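Local coordinates for periplasmic beta-glucosidase (Pseudomonas aeruginosa, PDB 6R5V), which probably hydrolyses terminal, non-reducing beta-D-glucosyl residues with release of beta-D-glucose, as a periplasmic member of glycosyl hydrolase family 3, at residues A77-H82 with M121-M126; W135-E140 with A179-A184; V221-I226 with I253-A258. The protein carries 1 engineered substitution. All blocks are in the same frame, centred on the assembly; numbering follows the deposited sequence.

Contact 1 (A77-H82 with M121-M126); sequences AYDVAH and MSFSPM. With XYP (beta-D-xylopyranose), chain C.
The hydroxyl of S122 reaches across to the carbonyl of V80: OG gives its hydrogen to V80 O over 2.7 Å, approaching from well off the carbon-oxygen axis and tilted 34° from the carbonyl plane. OG stands anti to the backbone N of its own residue (chi1 -177°), a torsion that swings it over the neighbouring chain where regular strand pairing stops. A small hydroxyl suits this place because it can meet main-chain groups that have left the sheet. Beside it, the carboxylate of D79 lies across the edge of the F123 ring, the two planes 57° apart, with D79 OD1 3.3 Å from F123 CB. In this conformer, one of two modelled for D79, O3 of the chain C xylose donates to D79 OD1 at 2.5 Å and O2, over a longer 3.2 Å, to D79 OD2. K176 makes a weak, long ion pair with D79 OD1 and is itself bonded to the xylose. The far end of the F123 ring rests against A77, F123 CZ meeting A77 CB at 3.5 Å; a bare methyl there lets the ring lie close to the strand.

Behind these side chains the main chain sets the register. Parallel pairing of A77 with M121 and of Y78 with S122 lets Y78 N donate to M121 O at 3.1 Å and F123 N to Y78 O at 2.8 Å. A water bridges A81 O and S124 OG, the latter also bonded to Y160. The segments run from the C-terminal ends of adjacent barrel strands 75-78 and 121-122 into the loops that follow, flanked by strand 48-50 beyond A77 and strand 172-178 beyond S122, while helix 146-161 packs on S124 and P125.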
ATOM      1  N   ALA A  77       8.394  27.433  21.552  1.00 13.32           N
ATOM      2  CA  ALA A  77       8.728  26.164  20.866  1.00 13.25           C
ATOM      3  C   ALA A  77       9.230  26.413  19.444  1.00 13.60           C
ATOM      4  O   ALA A  77       9.007  27.474  18.846  1.00 13.60           O
ATOM      5  CB  ALA A  77       7.549  25.218  20.899  1.00 12.71           C
ATOM      6  N   TYR A  78       9.873  25.379  18.919  1.00 14.35           N
ATOM      7  CA  TYR A  78      10.385  25.380  17.527  1.00 14.11           C
ATOM      8  C   TYR A  78      10.572  23.943  17.078  1.00 15.55           C
ATOM      9  O   TYR A  78      10.433  23.060  17.891  1.00 15.58           O
ATOM     10  CB  TYR A  78      11.705  26.101  17.468  1.00 14.55           C
ATOM     11  CG  TYR A  78      12.185  26.529  16.104  1.00 14.04           C
ATOM     12  CD1 TYR A  78      11.343  27.047  15.137  1.00 15.17           C
ATOM     13  CD2 TYR A  78      13.541  26.523  15.855  1.00 14.79           C
ATOM     14  CE1 TYR A  78      11.818  27.468  13.904  1.00 16.05           C
ATOM     15  CE2 TYR A  78      14.044  27.000  14.664  1.00 15.67           C
ATOM     16  CZ  TYR A  78      13.187  27.468  13.685  1.00 16.48           C
ATOM     17  OH  TYR A  78      13.760  27.949  12.549  1.00 19.30           O
ATOM     18  N   ASP A  79      10.797  23.769  15.782  1.00 17.56           N
ATOM     19  CA  ASP A  79      11.007  22.448  15.139  0.50 17.41           C
ATOM     20  C   ASP A  79      12.525  22.245  15.061  1.00 17.52           C
ATOM     21  O   ASP A  79      13.098  22.493  14.001  1.00 16.67           O
ATOM     22  CB  ASP A  79      10.316  22.401  13.769  0.50 18.29           C
ATOM     23  CG  ASP A  79       8.798  22.238  13.777  0.50 18.89           C
ATOM     24  OD1 ASP A  79       8.317  21.195  14.235  0.50 19.09           O
ATOM     25  OD2 ASP A  79       8.113  23.119  13.275  0.50 17.67           O
ATOM     26  N   VAL A  80      13.128  21.873  16.160  1.00 16.64           N
ATOM     27  CA  VAL A  80      14.560  21.556  16.219  1.00 18.64           C
ATOM     28  C   VAL A  80      14.599  20.042  16.056  1.00 21.90           C
ATOM     29  O   VAL A  80      14.362  19.319  17.031  1.00 23.85           O
ATOM     30  CB  VAL A  80      15.201  22.072  17.513  1.00 19.84           C
ATOM     31  CG1 VAL A  80      16.670  21.773  17.540  1.00 18.89           C
ATOM     32  CG2 VAL A  80      14.991  23.566  17.676  1.00 20.14           C
ATOM     33  N   ALA A  81      14.663  19.618  14.803  1.00 18.17           N
ATOM     34  CA  ALA A  81      14.456  18.223  14.386  1.00 17.45           C
ATOM     35  C   ALA A  81      15.803  17.509  14.360  1.00 14.68           C
ATOM     36  O   ALA A  81      15.897  16.393  14.876  1.00 17.90           O
ATOM     37  CB  ALA A  81      13.749  18.230  13.049  1.00 15.80           C
ATOM     38  N   HIS A  82      16.809  18.101  13.726  1.00 12.49           N
ATOM     39  CA  HIS A  82      18.170  17.504  13.627  1.00 13.68           C
ATOM     40  C   HIS A  82      19.214  18.610  13.700  1.00 13.92           C
ATOM     41  O   HIS A  82      20.173  18.616  12.877  1.00 14.93           O
ATOM     42  CB  HIS A  82      18.288  16.664  12.344  1.00 12.26           C
ATOM     43  CG  HIS A  82      18.072  17.423  11.077  1.00 12.02           C
ATOM     44  ND1 HIS A  82      19.104  17.816  10.254  1.00 11.80           N
ATOM     45  CD2 HIS A  82      16.936  17.803  10.452  1.00 11.77           C
ATOM     46  CE1 HIS A  82      18.598  18.416   9.182  1.00 12.66           C
ATOM     47  NE2 HIS A  82      17.292  18.462   9.304  1.00 11.42           N
ATOM     48  N   MET A 121      11.186  24.359  24.118  1.00 14.25           N
ATOM     49  CA  MET A 121      10.555  23.116  23.619  1.00 13.44           C
ATOM     50  C   MET A 121      10.908  22.916  22.147  1.00 13.39           C
ATOM     51  O   MET A 121      10.990  23.890  21.373  1.00 11.42           O
ATOM     52  CB  MET A 121       9.041  23.177  23.810  1.00 14.27           C
ATOM     53  CG  MET A 121       8.291  21.966  23.231  1.00 15.11           C
ATOM     54  SD  MET A 121       6.482  22.159  23.342  1.00 15.61           S
ATOM     55  CE  MET A 121       6.234  21.955  25.092  1.00 15.67           C
ATOM     56  N   SER A 122      11.122  21.664  21.783  1.00 12.73           N
ATOM     57  CA  SER A 122      11.189  21.273  20.363  1.00 14.16           C
ATOM     58  C   SER A 122      10.041  20.348  20.003  1.00 13.22           C
ATOM     59  O   SER A 122       9.712  19.397  20.796  1.00 12.65           O
ATOM     60  CB  SER A 122      12.462  20.588  20.004  1.00 14.92           C
ATOM     61  OG  SER A 122      12.455  20.317  18.591  1.00 14.84           O
ATOM     62  N   PHE A 123       9.514  20.530  18.799  1.00 13.44           N
ATOM     63  CA  PHE A 123       8.553  19.545  18.256  1.00 14.82           C
ATOM     64  C   PHE A 123       9.369  18.423  17.619  1.00 14.61           C
ATOM     65  O   PHE A 123       9.549  18.436  16.393  1.00 15.72           O
ATOM     66  CB  PHE A 123       7.584  20.170  17.267  1.00 15.24           C
ATOM     67  CG  PHE A 123       6.784  21.325  17.809  1.00 16.95           C
ATOM     68  CD1 PHE A 123       6.109  21.221  19.010  1.00 18.30           C
ATOM     69  CD2 PHE A 123       6.718  22.521  17.122  1.00 18.89           C
ATOM     70  CE1 PHE A 123       5.360  22.287  19.488  1.00 19.02           C
ATOM     71  CE2 PHE A 123       5.976  23.589  17.608  1.00 18.85           C
ATOM     72  CZ  PHE A 123       5.306  23.464  18.791  1.00 18.53           C
ATOM     73  N   SER A 124       9.904  17.571  18.469  1.00 15.00           N
ATOM     74  CA  SER A 124      10.865  16.477  18.144  0.50 14.69           C
ATOM     75  C   SER A 124      10.986  15.615  19.395  1.00 14.69           C
ATOM     76  O   SER A 124      10.670  16.094  20.487  1.00 14.69           O
ATOM     77  CB  SER A 124      12.170  17.083  17.638  0.50 15.52           C
ATOM     78  OG  SER A 124      13.279  16.188  17.608  0.50 14.81           O
ATOM     79  N   PRO A 125      11.341  14.313  19.317  1.00 13.31           N
ATOM     80  CA  PRO A 125      11.685  13.617  18.079  1.00 13.00           C
ATOM     81  C   PRO A 125      10.439  13.201  17.272  1.00 13.19           C
ATOM     82  O   PRO A 125       9.372  13.007  17.847  1.00 12.34           O
ATOM     83  CB  PRO A 125      12.421  12.385  18.608  1.00 13.28           C
ATOM     84  CG  PRO A 125      11.692  12.063  19.911  1.00 12.69           C
ATOM     85  CD  PRO A 125      11.305  13.410  20.474  1.00 13.33           C
ATOM     86  N   MET A 126      10.618  13.102  15.955  1.00 13.43           N
ATOM     87  CA  MET A 126       9.681  12.381  15.054  1.00 12.62           C
ATOM     88  C   MET A 126       9.986  10.875  15.100  1.00 11.51           C
ATOM     89  O   MET A 126      11.100  10.463  14.770  1.00 13.72           O
ATOM     90  CB  MET A 126       9.798  12.955  13.646  1.00 12.72           C
ATOM     91  CG  MET A 126       8.737  12.439  12.667  1.00 13.99           C
ATOM     92  SD  MET A 126       9.212  10.852  11.972  1.00 16.34           S
ATOM     93  CE  MET A 126       8.189  10.795  10.499  1.00 17.10           C
TER
HETATM   94  C1  XYP C   2       4.125  21.716  10.881  1.00 46.74           C
HETATM   95  C2  XYP C   2       4.496  21.675  12.381  1.00 45.20           C
HETATM   96  C3  XYP C   2       5.527  20.554  12.609  1.00 43.34           C
HETATM   97  C4  XYP C   2       4.887  19.244  12.162  1.00 38.49           C
HETATM   98  C5  XYP C   2       4.376  19.307  10.725  1.00 38.18           C
HETATM   99  O2  XYP C   2       4.914  22.997  12.779  1.00 45.31           O
HETATM  100  O3  XYP C   2       5.967  20.334  13.956  1.00 38.92           O
HETATM  101  O4  XYP C   2       5.861  18.220  12.273  1.00 29.85           O
HETATM  102  O5  XYP C   2       3.609  20.458  10.402  1.00 46.80           O
HETATM  103  O   HOH W   1      13.381  15.019  15.120  1.00 26.83           O

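Contact 2 (W135-E140 with A179-A184); sequences WGRVSE and ALYGAA. With XYP (beta-D-xylopyranose), chain C.
W135 drives the edge of its six-membered ring into the face of Y181, a T-shaped pair with centroids 5.0 Å apart and planes at 88°. The leading atom is W135 CZ2, which lies 3.5 Å from Y181 CD2, offset toward the rim of the tyrosine ring. One face of the indole is occupied as well: G182 CA sits over the six-membered ring, 3.5 Å from its centroid and close to the ring normal, in a CH-pi contact. Glycine suits this place because a side chain would press into the indole. R137 CB lies against the opposite face, so the tryptophan is held between its own segment and the 3-10 turn at 181-182.

This is one wall of the sugar pocket at the C-terminal mouth of the family 3 TIM-like barrel, built from the loops that follow strands 121-122 and 172-178. Toward the sugar, R137 stands nearly upright to the tyrosine ring, guanidinium and ring planes 75° apart. Its chain bends at CG-CD (chi3 75°), which turns the guanidinium edge to three partners. NH1 gives a hydrogen to Y181 OH at 3.0 Å, with the hydroxyl tilted out of the guanidinium plane. NH2 donates to O4 of the chain C xylose at 2.9 Å. E140 takes the remaining side: R137 NE donates to E140 OE2 at 2.9 Å, and R137 NH2 meets E140 OE1 at 2.8 Å, a side-on, two-nitrogen salt bridge that fixes the rotation of the guanidinium group. Arginine suits the position because its flat, delocalised cation, with N-H groups pointing out along several edges, can serve sugar, phenol and carboxylate together. D189 accepts weak hydrogen bonds from W135 NE1 and Y181 OH, and H177 packs edge-to-face with Y181.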
ATOM      1  N   TRP A 135       6.639   8.504   0.806  1.00  9.78           N
ATOM      2  CA  TRP A 135       6.254   9.586   1.748  1.00 10.74           C
ATOM      3  C   TRP A 135       7.360  10.627   1.918  1.00 12.20           C
ATOM      4  O   TRP A 135       8.453  10.246   2.310  1.00 12.27           O
ATOM      5  CB  TRP A 135       5.876   8.949   3.076  1.00 10.68           C
ATOM      6  CG  TRP A 135       5.157   9.840   4.031  1.00 11.45           C
ATOM      7  CD1 TRP A 135       4.069  10.625   3.787  1.00 12.28           C
ATOM      8  CD2 TRP A 135       5.410   9.921   5.438  1.00 11.40           C
ATOM      9  NE1 TRP A 135       3.640  11.206   4.957  1.00 13.10           N
ATOM     10  CE2 TRP A 135       4.457  10.809   5.978  1.00 11.44           C
ATOM     11  CE3 TRP A 135       6.396   9.392   6.280  1.00 11.18           C
ATOM     12  CZ2 TRP A 135       4.414  11.105   7.335  1.00 11.96           C
ATOM     13  CZ3 TRP A 135       6.363   9.706   7.628  1.00 10.45           C
ATOM     14  CH2 TRP A 135       5.381  10.563   8.140  1.00 10.91           C
ATOM     15  N   GLY A 136       7.038  11.922   1.768  1.00 13.28           N
ATOM     16  CA  GLY A 136       8.029  13.000   1.910  1.00 15.16           C
ATOM     17  C   GLY A 136       8.702  13.040   3.264  1.00 14.15           C
ATOM     18  O   GLY A 136       9.914  13.440   3.393  1.00 17.30           O
ATOM     19  N   ARG A 137       8.010  12.585   4.295  1.00 12.45           N
ATOM     20  CA  ARG A 137       8.540  12.809   5.650  1.00 12.35           C
ATOM     21  C   ARG A 137       9.358  11.609   6.119  1.00 11.59           C
ATOM     22  O   ARG A 137       9.773  11.611   7.317  1.00 11.91           O
ATOM     23  CB  ARG A 137       7.362  13.128   6.563  1.00 12.57           C
ATOM     24  CG  ARG A 137       6.582  14.305   6.025  1.00 14.02           C
ATOM     25  CD  ARG A 137       5.546  14.810   7.013  1.00 14.89           C
ATOM     26  NE  ARG A 137       6.250  15.536   8.052  1.00 16.55           N
ATOM     27  CZ  ARG A 137       5.751  16.539   8.783  1.00 17.53           C
ATOM     28  NH1 ARG A 137       4.495  16.936   8.619  1.00 17.06           N
ATOM     29  NH2 ARG A 137       6.545  17.141   9.661  1.00 17.87           N
ATOM     30  N   VAL A 138       9.694  10.647   5.262  1.00 10.71           N
ATOM     31  CA  VAL A 138      10.600   9.547   5.710  0.50 11.24           C
ATOM     32  C   VAL A 138      11.919  10.156   6.219  1.00 11.37           C
ATOM     33  O   VAL A 138      12.554   9.531   7.110  1.00 11.43           O
ATOM     34  CB  VAL A 138      10.855   8.484   4.626  0.50 11.58           C
ATOM     35  CG1 VAL A 138       9.588   7.748   4.240  0.50 11.97           C
ATOM     36  CG2 VAL A 138      11.533   9.045   3.404  0.50 11.38           C
ATOM     37  N   SER A 139      12.340  11.302   5.655  1.00 10.92           N
ATOM     38  CA  SER A 139      13.608  11.974   6.034  1.00 12.36           C
ATOM     39  C   SER A 139      13.611  12.343   7.514  1.00 12.01           C
ATOM     40  O   SER A 139      14.724  12.482   8.088  1.00 13.58           O
ATOM     41  CB  SER A 139      13.872  13.207   5.206  1.00 12.69           C
ATOM     42  OG  SER A 139      12.845  14.145   5.432  1.00 16.28           O
ATOM     43  N   GLU A 140      12.441  12.530   8.114  1.00 13.49           N
ATOM     44  CA  GLU A 140      12.317  13.007   9.525  1.00 14.56           C
ATOM     45  C   GLU A 140      12.368  11.893  10.552  1.00 13.42           C
ATOM     46  O   GLU A 140      12.552  12.223  11.745  1.00 11.46           O
ATOM     47  CB  GLU A 140      10.965  13.666   9.758  1.00 18.16           C
ATOM     48  CG  GLU A 140      11.000  15.081   9.355  1.00 22.55           C
ATOM     49  CD  GLU A 140       9.584  15.510   9.143  1.00 27.22           C
ATOM     50  OE1 GLU A 140       8.897  15.682  10.177  1.00 25.73           O
ATOM     51  OE2 GLU A 140       9.168  15.549   7.922  1.00 25.46           O
ATOM     52  N   ALA A 179      -0.786   9.593  16.017  1.00 10.52           N
ATOM     53  CA  ALA A 179       0.036   8.417  15.777  1.00 10.18           C
ATOM     54  C   ALA A 179      -0.199   7.863  14.364  1.00  9.71           C
ATOM     55  O   ALA A 179      -1.267   8.122  13.772  1.00  9.28           O
ATOM     56  CB  ALA A 179      -0.328   7.358  16.806  1.00 11.27           C
ATOM     57  N   LEU A 180       0.750   7.035  13.913  1.00 10.23           N
ATOM     58  CA  LEU A 180       0.701   6.154  12.705  1.00 10.71           C
ATOM     59  C   LEU A 180       0.854   6.986  11.422  1.00 12.01           C
ATOM     60  O   LEU A 180       0.472   6.500  10.337  1.00 11.85           O
ATOM     61  CB  LEU A 180      -0.626   5.391  12.623  1.00 11.37           C
ATOM     62  CG  LEU A 180      -1.146   4.729  13.900  1.00 11.85           C
ATOM     63  CD1 LEU A 180      -2.352   3.853  13.604  1.00 12.96           C
ATOM     64  CD2 LEU A 180      -0.054   3.909  14.577  1.00 12.39           C
ATOM     65  N   TYR A 181       1.305   8.233  11.541  1.00 11.22           N
ATOM     66  CA  TYR A 181       1.289   9.211  10.432  1.00 11.41           C
ATOM     67  C   TYR A 181       2.069   8.686   9.196  1.00 11.28           C
ATOM     68  O   TYR A 181       1.648   8.994   8.059  1.00 11.43           O
ATOM     69  CB  TYR A 181       1.796  10.522  11.024  1.00 11.72           C
ATOM     70  CG  TYR A 181       1.878  11.715  10.106  1.00 11.86           C
ATOM     71  CD1 TYR A 181       0.898  12.024   9.187  1.00 11.74           C
ATOM     72  CD2 TYR A 181       2.976  12.552  10.195  1.00 11.91           C
ATOM     73  CE1 TYR A 181       1.009  13.160   8.382  1.00 12.63           C
ATOM     74  CE2 TYR A 181       3.124  13.653   9.383  1.00 12.02           C
ATOM     75  CZ  TYR A 181       2.140  13.965   8.481  1.00 12.63           C
ATOM     76  OH  TYR A 181       2.376  15.066   7.698  1.00 13.74           O
ATOM     77  N   GLY A 182       3.154   7.939   9.397  1.00 11.29           N
ATOM     78  CA  GLY A 182       4.013   7.394   8.321  1.00 11.43           C
ATOM     79  C   GLY A 182       3.414   6.220   7.553  1.00 12.78           C
ATOM     80  O   GLY A 182       4.057   5.740   6.601  1.00 13.17           O
ATOM     81  N   ALA A 183       2.228   5.734   7.942  1.00 11.28           N
ATOM     82  CA  ALA A 183       1.537   4.625   7.236  1.00 12.34           C
ATOM     83  C   ALA A 183       0.533   5.179   6.224  1.00 11.94           C
ATOM     84  O   ALA A 183      -0.289   4.377   5.694  1.00 12.40           O
ATOM     85  CB  ALA A 183       0.875   3.642   8.196  1.00 11.73           C
ATOM     86  N   ALA A 184       0.593   6.476   5.899  1.00 12.21           N
ATOM     87  CA  ALA A 184      -0.364   7.107   4.946  1.00 12.99           C
ATOM     88  C   ALA A 184      -0.537   6.234   3.698  1.00 12.76           C
ATOM     89  O   ALA A 184       0.483   5.896   3.029  1.00 11.18           O
ATOM     90  CB  ALA A 184       0.128   8.484   4.537  1.00 13.80           C
TER
HETATM   91  C1  XYP C   2       4.125  21.716  10.881  1.00 46.74           C
HETATM   92  C2  XYP C   2       4.496  21.675  12.381  1.00 45.20           C
HETATM   93  C3  XYP C   2       5.527  20.554  12.609  1.00 43.34           C
HETATM   94  C4  XYP C   2       4.887  19.244  12.162  1.00 38.49           C
HETATM   95  C5  XYP C   2       4.376  19.307  10.725  1.00 38.18           C
HETATM   96  O2  XYP C   2       4.914  22.997  12.779  1.00 45.31           O
HETATM   97  O3  XYP C   2       5.967  20.334  13.956  1.00 38.92           O
HETATM   98  O4  XYP C   2       5.861  18.220  12.273  1.00 29.85           O
HETATM   99  O5  XYP C   2       3.609  20.458  10.402  1.00 46.80           O

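Contact 3 (V221-I226 with I253-A258); sequences VSLNTI and ISNHGA. Engineered in segment 253-258: N255 (natural residue Asp). With XYP (beta-D-xylopyranose), chain C; XYP (beta-D-xylopyranose), chain B.
V221 N donates to I253 O at 2.9 Å, the last link between two parallel strands before they part. Its carbonyl then turns to a water: V221 O accepts a weak bond from it at 2.8 Å, and N255 N donates to the same water at 2.9 Å, so the water bridges the gap where strand pairing has ceased. S222 points away from the second segment, and its OG donates to N224 OD1. L223 comes next, crossing N255 at about a right angle; its CD2 methyl lies 3.9 Å from A258 CB and also meets N255 CB. A branched aliphatic side chain suits this place between a methyl and a methylene.

N255 is an engineered residue; the natural Asp here is probably the nucleophile, as in other family 3 enzymes. N255 OD1 accepts the H256 backbone N-H in a short 2.6 Å bond, in the carbonyl plane and on a lone pair, and lies beside the junction of the two sugars, 3.3 Å from O5 of the chain C xylose and 3.4 Å from O4 of the chain B one. A type II turn from N255 to A258, with G257 at positive phi, brings A258 back to L223.

The pair joins the ends of strands 218-221 and 251-253, with helix 235-245 packed on V221 and strand 172-178 meeting S222 and N255 through H177.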
ATOM      1  N   VAL A 221      -0.037  15.742  18.271  1.00 13.24           N
ATOM      2  CA  VAL A 221      -1.095  14.875  17.702  1.00 13.36           C
ATOM      3  C   VAL A 221      -1.018  14.970  16.178  1.00 13.95           C
ATOM      4  O   VAL A 221      -0.769  16.065  15.636  1.00 13.46           O
ATOM      5  CB  VAL A 221      -2.464  15.235  18.304  1.00 13.61           C
ATOM      6  CG1 VAL A 221      -3.541  14.348  17.734  1.00 12.64           C
ATOM      7  CG2 VAL A 221      -2.426  15.103  19.835  1.00 13.67           C
ATOM      8  N   SER A 222      -1.182  13.830  15.499  1.00 13.47           N
ATOM      9  CA  SER A 222      -1.061  13.759  14.022  1.00 12.77           C
ATOM     10  C   SER A 222      -2.308  14.265  13.267  1.00 13.61           C
ATOM     11  O   SER A 222      -3.383  14.466  13.846  1.00 12.54           O
ATOM     12  CB  SER A 222      -0.694  12.345  13.602  1.00 12.96           C
ATOM     13  OG  SER A 222      -1.821  11.500  13.802  1.00 13.91           O
ATOM     14  N   LEU A 223      -2.122  14.461  11.964  1.00 11.94           N
ATOM     15  CA  LEU A 223      -3.094  15.040  11.009  1.00 13.92           C
ATOM     16  C   LEU A 223      -3.996  13.975  10.373  1.00 13.56           C
ATOM     17  O   LEU A 223      -5.016  14.356   9.783  1.00 17.06           O
ATOM     18  CB  LEU A 223      -2.287  15.798   9.948  1.00 14.11           C
ATOM     19  CG  LEU A 223      -1.751  17.147  10.419  1.00 15.35           C
ATOM     20  CD1 LEU A 223      -0.783  17.707   9.406  1.00 16.14           C
ATOM     21  CD2 LEU A 223      -2.896  18.122  10.630  1.00 17.26           C
ATOM     22  N   ASN A 224      -3.619  12.699  10.449  1.00 12.46           N
ATOM     23  CA  ASN A 224      -4.285  11.605   9.705  1.00 11.08           C
ATOM     24  C   ASN A 224      -5.451  10.972  10.495  1.00 11.75           C
ATOM     25  O   ASN A 224      -5.464  11.003  11.777  1.00 12.20           O
ATOM     26  CB  ASN A 224      -3.305  10.455   9.437  1.00 10.84           C
ATOM     27  CG  ASN A 224      -2.599   9.970  10.680  1.00 10.36           C
ATOM     28  OD1 ASN A 224      -1.705  10.652  11.176  1.00 11.49           O
ATOM     29  ND2 ASN A 224      -2.915   8.757  11.133  1.00 11.05           N
ATOM     30  N   THR A 225      -6.357  10.325   9.744  1.00 10.91           N
ATOM     31  CA  THR A 225      -7.289   9.332  10.318  1.00 11.02           C
ATOM     32  C   THR A 225      -6.547   8.088  10.769  1.00 12.05           C
ATOM     33  O   THR A 225      -5.516   7.682  10.141  1.00 12.58           O
ATOM     34  CB  THR A 225      -8.411   8.982   9.341  1.00 10.92           C
ATOM     35  OG1 THR A 225      -7.904   8.468   8.098  1.00 12.35           O
ATOM     36  CG2 THR A 225      -9.250  10.190   9.066  1.00 10.67           C
ATOM     37  N   ILE A 226      -7.048   7.519  11.864  1.00 11.96           N
ATOM     38  CA  ILE A 226      -6.652   6.167  12.313  1.00 12.69           C
ATOM     39  C   ILE A 226      -7.921   5.333  12.212  1.00 12.78           C
ATOM     40  O   ILE A 226      -8.837   5.582  12.976  1.00 12.51           O
ATOM     41  CB  ILE A 226      -6.069   6.143  13.730  1.00 13.15           C
ATOM     42  CG1 ILE A 226      -4.796   6.975  13.782  1.00 12.38           C
ATOM     43  CG2 ILE A 226      -5.854   4.705  14.197  1.00 12.87           C
ATOM     44  CD1 ILE A 226      -4.331   7.272  15.156  1.00 13.80           C
ATOM     45  N   ILE A 253      -0.581  18.534  22.228  1.00 13.78           N
ATOM     46  CA  ILE A 253      -0.589  19.732  21.356  1.00 15.01           C
ATOM     47  C   ILE A 253      -1.145  19.294  20.004  1.00 14.68           C
ATOM     48  O   ILE A 253      -0.660  18.291  19.440  1.00 12.49           O
ATOM     49  CB  ILE A 253       0.817  20.313  21.210  1.00 14.74           C
ATOM     50  CG1 ILE A 253       1.470  20.589  22.556  1.00 15.29           C
ATOM     51  CG2 ILE A 253       0.813  21.528  20.294  1.00 16.04           C
ATOM     52  CD1 ILE A 253       2.928  21.079  22.446  1.00 15.00           C
ATOM     53  N   SER A 254      -2.077  20.061  19.461  1.00 15.49           N
ATOM     54  CA  SER A 254      -2.575  19.819  18.085  1.00 15.57           C
ATOM     55  C   SER A 254      -1.509  20.274  17.061  1.00 16.69           C
ATOM     56  O   SER A 254      -0.622  21.089  17.401  1.00 16.68           O
ATOM     57  CB  SER A 254      -3.893  20.523  17.893  1.00 17.66           C
ATOM     58  OG  SER A 254      -3.691  21.852  17.470  1.00 19.43           O
ATOM     59  N   ASN A 255      -1.610  19.800  15.822  1.00 16.87           N
ATOM     60  CA  ASN A 255      -0.829  20.340  14.682  1.00 20.68           C
ATOM     61  C   ASN A 255      -1.570  21.559  14.120  1.00 20.14           C
ATOM     62  O   ASN A 255      -2.731  21.858  14.543  1.00 19.53           O
ATOM     63  CB  ASN A 255      -0.560  19.244  13.648  1.00 23.99           C
ATOM     64  CG  ASN A 255       0.678  19.517  12.825  1.00 28.07           C
ATOM     65  OD1 ASN A 255       0.904  20.632  12.366  1.00 39.43           O
ATOM     66  ND2 ASN A 255       1.513  18.514  12.660  1.00 36.35           N
ATOM     67  N   HIS A 256      -0.914  22.291  13.235  1.00 19.19           N
ATOM     68  CA  HIS A 256      -1.393  23.572  12.689  1.00 19.89           C
ATOM     69  C   HIS A 256      -2.744  23.375  11.979  1.00 18.77           C
ATOM     70  O   HIS A 256      -2.798  22.619  11.023  1.00 18.46           O
ATOM     71  CB  HIS A 256      -0.356  24.110  11.698  1.00 22.68           C
ATOM     72  CG  HIS A 256      -0.735  25.424  11.144  1.00 25.56           C
ATOM     73  ND1 HIS A 256      -1.411  25.564   9.957  1.00 33.23           N
ATOM     74  CD2 HIS A 256      -0.497  26.665  11.601  1.00 29.68           C
ATOM     75  CE1 HIS A 256      -1.611  26.847   9.718  1.00 35.65           C
ATOM     76  NE2 HIS A 256      -1.041  27.540  10.716  1.00 32.85           N
ATOM     77  N   GLY A 257      -3.810  24.008  12.446  1.00 17.09           N
ATOM     78  CA  GLY A 257      -5.114  23.878  11.783  1.00 17.67           C
ATOM     79  C   GLY A 257      -5.790  22.519  11.984  1.00 16.05           C
ATOM     80  O   GLY A 257      -6.831  22.303  11.336  1.00 17.19           O
ATOM     81  N   ALA A 258      -5.234  21.612  12.804  1.00 16.68           N
ATOM     82  CA  ALA A 258      -5.752  20.230  12.918  1.00 16.88           C
ATOM     83  C   ALA A 258      -7.198  20.225  13.454  1.00 16.71           C
ATOM     84  O   ALA A 258      -7.995  19.345  13.052  1.00 16.49           O
ATOM     85  CB  ALA A 258      -4.841  19.391  13.764  1.00 17.68           C
TER
HETATM   86  C1  XYP C   2       4.125  21.716  10.881  1.00 46.74           C
HETATM   87  C2  XYP C   2       4.496  21.675  12.381  1.00 45.20           C
HETATM   88  C3  XYP C   2       5.527  20.554  12.609  1.00 43.34           C
HETATM   89  C4  XYP C   2       4.887  19.244  12.162  1.00 38.49           C
HETATM   90  C5  XYP C   2       4.376  19.307  10.725  1.00 38.18           C
HETATM   91  O2  XYP C   2       4.914  22.997  12.779  1.00 45.31           O
HETATM   92  O3  XYP C   2       5.967  20.334  13.956  1.00 38.92           O
HETATM   93  O4  XYP C   2       5.861  18.220  12.273  1.00 29.85           O
HETATM   94  O5  XYP C   2       3.609  20.458  10.402  1.00 46.80           O
HETATM   95  O1  XYP B   1       1.839  25.480   6.080  1.00 50.53           O
HETATM   96  C1  XYP B   1       1.880  24.954   7.412  1.00 46.41           C
HETATM   97  C2  XYP B   1       1.542  23.475   7.346  1.00 45.82           C
HETATM   98  C3  XYP B   1       1.568  22.898   8.778  1.00 46.09           C
HETATM   99  C4  XYP B   1       2.967  23.175   9.359  1.00 48.87           C
HETATM  100  C5  XYP B   1       3.246  24.672   9.386  1.00 49.66           C
HETATM  101  O2  XYP B   1       0.260  23.462   6.695  1.00 48.72           O
HETATM  102  O3  XYP B   1       1.223  21.498   8.926  1.00 33.87           O
HETATM  103  O4  XYP B   1       3.095  22.698  10.692  1.00 48.96           O
HETATM  104  O5  XYP B   1       3.159  25.161   8.035  1.00 54.48           O
HETATM  105  O   HOH W   2      -3.197  17.420  15.697  1.00 24.67           O

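In the fold
All three contacts lie at the C-terminal mouth of the barrel, contact 2 wholly in the loops beyond the strands, and meet round the chain C xylose: D79 of contact 1 and R137 of contact 2 bond to the sugar, the engineered N255 of contact 3 lies close to it, and K176 and H177 add bonds. Centres of contacts 1 and 2 lie about 16 Å apart, as do those of 1 and 3; those of 2 and 3, about 13 Å. M126 CE packs on W135 CZ3 at 3.6 Å, joining contacts 1 and 2, and M121 SD rests 3.8 Å from I253 CD1, joining 1 and 3. N224 ND2 probably bonds to A179 O at 3.2 Å, tying contacts 2 and 3.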